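Side-chain contacts in probable amidase (Thermus thermophilus, PDB 2DC0), which is a probable amidase, a two-chain assembly whose subunits carry the mixed beta-sheet and surrounding helices of the amidase family: residues A152-A156 against L157-L161; D243-E246 against G247-V251. One frame throughout, in Å; residues are numbered along the deposited sequence.

Contact 1: A152-A156 against L157-L161; sequences AVAVA and LGIGL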
loop_
_atom_site.group_PDB
_atom_site.type_symbol
_atom_site.label_atom_id
_atom_site.label_comp_id
_atom_site.label_asym_id
_atom_site.label_seq_id
_atom_site.Cartn_x
_atom_site.Cartn_y
_atom_site.Cartn_z
ATOM N N ALA A 152 -27.877 -2.893 -5.244
ATOM C CA ALA A 152 -27.700 -3.742 -6.413
ATOM C C ALA A 152 -29.053 -4.219 -6.954
ATOM O O ALA A 152 -29.287 -4.213 -8.161
ATOM C CB ALA A 152 -26.817 -4.942 -6.061
ATOM N N VAL A 153 -29.939 -4.629 -6.054
ATOM C CA VAL A 153 -31.257 -5.104 -6.449
ATOM C C VAL A 153 -32.071 -3.977 -7.082
ATOM O O VAL A 153 -32.780 -4.190 -8.073
ATOM C CB VAL A 153 -32.025 -5.671 -5.230
ATOM C CG1 VAL A 153 -33.457 -6.029 -5.623
ATOM C CG2 VAL A 153 -31.303 -6.904 -4.699
ATOM N N ALA A 154 -31.970 -2.776 -6.515
ATOM C CA ALA A 154 -32.697 -1.627 -7.051
ATOM C C ALA A 154 -32.254 -1.364 -8.490
ATOM O O ALA A 154 -33.083 -1.206 -9.392
ATOM C CB ALA A 154 -32.440 -0.393 -6.183
ATOM N N VAL A 155 -30.941 -1.333 -8.703
ATOM C CA VAL A 155 -30.380 -1.096 -10.033
ATOM C C VAL A 155 -30.778 -2.209 -11.006
ATOM O O VAL A 155 -31.116 -1.948 -12.164
ATOM C CB VAL A 155 -28.829 -0.994 -9.972
ATOM C CG1 VAL A 155 -28.239 -0.901 -11.379
ATOM C CG2 VAL A 155 -28.434 0.234 -9.163
ATOM N N ALA A 156 -30.749 -3.449 -10.533
ATOM C CA ALA A 156 -31.113 -4.582 -11.376
ATOM C C ALA A 156 -32.579 -4.534 -11.808
ATOM O O ALA A 156 -32.913 -4.906 -12.931
ATOM C CB ALA A 156 -30.839 -5.884 -10.642
ATOM N N LEU A 157 -33.444 -4.062 -10.916
ATOM C CA LEU A 157 -34.875 -3.999 -11.179
ATOM C C LEU A 157 -35.367 -2.682 -11.782
ATOM O O LEU A 157 -36.552 -2.536 -12.072
ATOM C CB LEU A 157 -35.644 -4.301 -9.881
ATOM C CG LEU A 157 -35.423 -5.712 -9.313
ATOM C CD1 LEU A 157 -36.181 -5.896 -8.009
ATOM C CD2 LEU A 157 -35.884 -6.726 -10.343
ATOM N N GLY A 158 -34.466 -1.726 -11.974
ATOM C CA GLY A 158 -34.868 -0.456 -12.549
ATOM C C GLY A 158 -35.434 0.524 -11.536
ATOM O O GLY A 158 -36.065 1.510 -11.911
ATOM N N ILE A 159 -35.233 0.251 -10.251
ATOM C CA ILE A 159 -35.707 1.153 -9.203
ATOM C C ILE A 159 -34.605 2.200 -9.096
ATOM O O ILE A 159 -33.750 2.154 -8.204
ATOM C CB ILE A 159 -35.881 0.409 -7.863
ATOM C CG1 ILE A 159 -36.833 -0.780 -8.053
ATOM C CG2 ILE A 159 -36.437 1.357 -6.809
ATOM C CD1 ILE A 159 -36.819 -1.804 -6.919
ATOM N N GLY A 160 -34.629 3.150 -10.026
ATOM C CA GLY A 160 -33.589 4.161 -10.073
ATOM C C GLY A 160 -32.638 3.644 -11.135
ATOM O O GLY A 160 -32.601 2.434 -11.379
ATOM N N LEU A 161 -31.870 4.531 -11.761
ATOM C CA LEU A 161 -30.948 4.152 -12.835
ATOM C C LEU A 161 -29.555 3.719 -12.363
ATOM O O LEU A 161 -28.802 3.105 -13.116
ATOM C CB LEU A 161 -30.806 5.316 -13.823
ATOM C CG LEU A 161 -32.083 5.772 -14.539
ATOM C CD1 LEU A 161 -31.818 7.053 -15.348
ATOM C CD2 LEU A 161 -32.549 4.658 -15.455
HETATM O O HOH W 1 -31.624 0.526 -13.138
#

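Contact 2: D243-E246 against G247-V251; sequences DFLE and GRLGV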
loop_
_atom_site.group_PDB
_atom_site.type_symbol
_atom_site.label_atom_id
_atom_site.label_comp_id
_atom_site.label_asym_id
_atom_site.label_seq_id
_atom_site.Cartn_x
_atom_site.Cartn_y
_atom_site.Cartn_z
ATOM N N ASP A 243 -3.157 -20.187 -8.761
ATOM C CA ASP A 243 -2.823 -20.716 -7.443
ATOM C C ASP A 243 -3.759 -20.149 -6.371
ATOM O O ASP A 243 -4.220 -20.877 -5.489
ATOM C CB ASP A 243 -1.325 -20.488 -7.097
ATOM C CG ASP A 243 -0.895 -19.014 -7.113
ATOM O OD1 ASP A 243 -1.665 -18.129 -7.539
ATOM O OD2 ASP A 243 0.253 -18.748 -6.696
ATOM N N PHE A 244 -4.075 -18.861 -6.475
ATOM C CA PHE A 244 -4.984 -18.219 -5.530
ATOM C C PHE A 244 -6.391 -18.817 -5.639
ATOM O O PHE A 244 -7.085 -18.996 -4.633
ATOM C CB PHE A 244 -5.061 -16.716 -5.812
ATOM C CG PHE A 244 -6.027 -15.983 -4.925
ATOM C CD1 PHE A 244 -5.736 -15.770 -3.584
ATOM C CD2 PHE A 244 -7.243 -15.527 -5.429
ATOM C CE1 PHE A 244 -6.646 -15.110 -2.751
ATOM C CE2 PHE A 244 -8.163 -14.867 -4.607
ATOM C CZ PHE A 244 -7.863 -14.660 -3.270
ATOM N N LEU A 245 -6.809 -19.128 -6.861
ATOM C CA LEU A 245 -8.150 -19.676 -7.107
ATOM C C LEU A 245 -8.292 -21.170 -6.849
ATOM O O LEU A 245 -9.404 -21.685 -6.712
ATOM C CB LEU A 245 -8.571 -19.385 -8.548
ATOM C CG LEU A 245 -8.769 -17.913 -8.923
ATOM C CD1 LEU A 245 -9.007 -17.800 -10.423
ATOM C CD2 LEU A 245 -9.946 -17.338 -8.147
ATOM N N GLU A 246 -7.165 -21.862 -6.791
ATOM C CA GLU A 246 -7.158 -23.296 -6.562
ATOM C C GLU A 246 -8.071 -23.726 -5.410
ATOM O O GLU A 246 -7.858 -23.351 -4.260
ATOM C CB GLU A 246 -5.723 -23.746 -6.299
ATOM C CG GLU A 246 -5.547 -25.237 -6.194
ATOM C CD GLU A 246 -4.091 -25.630 -6.259
ATOM O OE1 GLU A 246 -3.510 -25.572 -7.363
ATOM O OE2 GLU A 246 -3.519 -25.978 -5.208
ATOM N N GLY A 247 -9.099 -24.504 -5.742
ATOM C CA GLY A 247 -10.027 -24.998 -4.741
ATOM C C GLY A 247 -11.008 -23.994 -4.152
ATOM O O GLY A 247 -11.786 -24.340 -3.264
ATOM N N ARG A 248 -11.006 -22.761 -4.642
ATOM C CA ARG A 248 -11.909 -21.757 -4.091
ATOM C C ARG A 248 -13.124 -21.423 -4.951
ATOM O O ARG A 248 -13.893 -20.520 -4.628
ATOM C CB ARG A 248 -11.128 -20.484 -3.756
ATOM C CG ARG A 248 -10.088 -20.698 -2.655
ATOM C CD ARG A 248 -9.741 -19.405 -1.939
ATOM N NE ARG A 248 -8.719 -19.577 -0.905
ATOM C CZ ARG A 248 -8.937 -20.033 0.327
ATOM N NH1 ARG A 248 -10.156 -20.381 0.719
ATOM N NH2 ARG A 248 -7.922 -20.131 1.182
ATOM N N LEU A 249 -13.306 -22.158 -6.040
ATOM C CA LEU A 249 -14.443 -21.937 -6.921
ATOM C C LEU A 249 -15.359 -23.154 -6.902
ATOM O O LEU A 249 -14.920 -24.264 -6.603
ATOM C CB LEU A 249 -13.959 -21.704 -8.356
ATOM C CG LEU A 249 -13.106 -20.461 -8.607
ATOM C CD1 LEU A 249 -12.708 -20.402 -10.072
ATOM C CD2 LEU A 249 -13.886 -19.222 -8.214
ATOM N N GLY A 250 -16.637 -22.939 -7.200
ATOM C CA GLY A 250 -17.560 -24.053 -7.265
ATOM C C GLY A 250 -17.344 -24.653 -8.646
ATOM O O GLY A 250 -16.939 -23.943 -9.563
ATOM N N VAL A 251 -17.596 -25.948 -8.803
ATOM C CA VAL A 251 -17.410 -26.628 -10.090
ATOM C C VAL A 251 -18.004 -25.916 -11.314
ATOM O O VAL A 251 -17.351 -25.834 -12.357
ATOM C CB VAL A 251 -17.987 -28.069 -10.043
ATOM C CG1 VAL A 251 -17.896 -28.719 -11.422
ATOM C CG2 VAL A 251 -17.208 -28.908 -9.027
#

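Contact 1: A152-A156 against L157-L161
Leu-157 packs on Val-153 and Ile-159 on Ala-154 at a Schellman motif that closes helix 149-157, where Gly-158 breaks the helical path with a positive phi of 84°. Leu-157 still belongs to the last turn through its backbone: its N-H reaches Val-153 O at 2.9 Å, the donor tilted 25° from the carbonyl plane. Its CG, anti to its own carbonyl carbon, is thereby swung back along the helix, and CD1 lies 3.6 Å from Val-153 CG1. The two side chains run side by side, pointing the same way, with Leu-157 CG only 3.3 Å from Val-153 O; beyond them Leu-157 also touches Phe-31. Two bonds back into the last turn define the motif: Ile-159 N to Ala-154 O at 2.7 Å, a short bond, bent to 142° at the hydrogen, and a weak one from Gly-158 N to Val-155 O. The fold-back brings Ala-154 CB to 3.9 Å from Ile-159 CB, and the Ile-159 side chain also touches Arg-27 and Ala-28 of helix 17-30. Ile-159 itself centres an inverse gamma turn. Val-155 O takes a further bond from Arg-211. A water completes the link to the outgoing chain, donating one proton to Val-155 O at 2.7 Å and the other to Gly-160 O at 2.8 Å.

Contact 2: D243-E246 against G247-V251
A type II beta turn runs from Leu-245 to Arg-248 with Glu-246 and Gly-247 at its corners, ending the short helix 242-245 and closed by a nearly straight bond from Arg-248 N to Leu-245 O (2.8 Å, 167° at the hydrogen). The donor stands above the carbonyl plane, 39° out of it, instead of on a lone pair. Glu-246 is the first residue to leave helical angles and takes the second position of the turn; Gly-247 follows at a positive phi of 73°, as the third residue of a type II turn does. The turn puts Arg-248 CB over the same carbonyl, 3.6 Å from Leu-245 O. From there the arginine chain runs extended from CG to NE back beside the helix end, its CD passing 3.8 Å from Phe-244 O. That oxygen lies at the edge of the guanidinium, near its plane, 4.1 Å from Arg-248 NE; Lys-375 places a like charge close to NH1. Gly-247 O is hydrogen-bonded to Ser-372 OG and Leu-249 N to Glu-371 OE2. On the buried side Leu-245 and Leu-249 share Arg-254 of helix 251-263 as a neighbour, while strand 350-354 lends Leu-353 to Leu-245 and Pro-354 to Leu-249. The two leucines approach each other at their ends, Leu-245 CD2 lying 4.4 Å from Leu-249 CD2.

Contacts 1 and 2 are separate helix ends of one chain, met in series along it, with centres 31 Å apart and nearest atoms about 19 Å apart. Contact 1 is the more central, about 13 Å from the centre of the chain against 22 Å for contact 2. The mixed sheet connects them at a distance: 157-161 leads into strand 163-166, whereas 243-246 follows strand 237-240, which lies next to the outermost strand 270-273. Each helix gives way to a turn containing a glycine of positive phi, but the first is mostly buried and the second partly open. The other protein chain of the assembly touches neither.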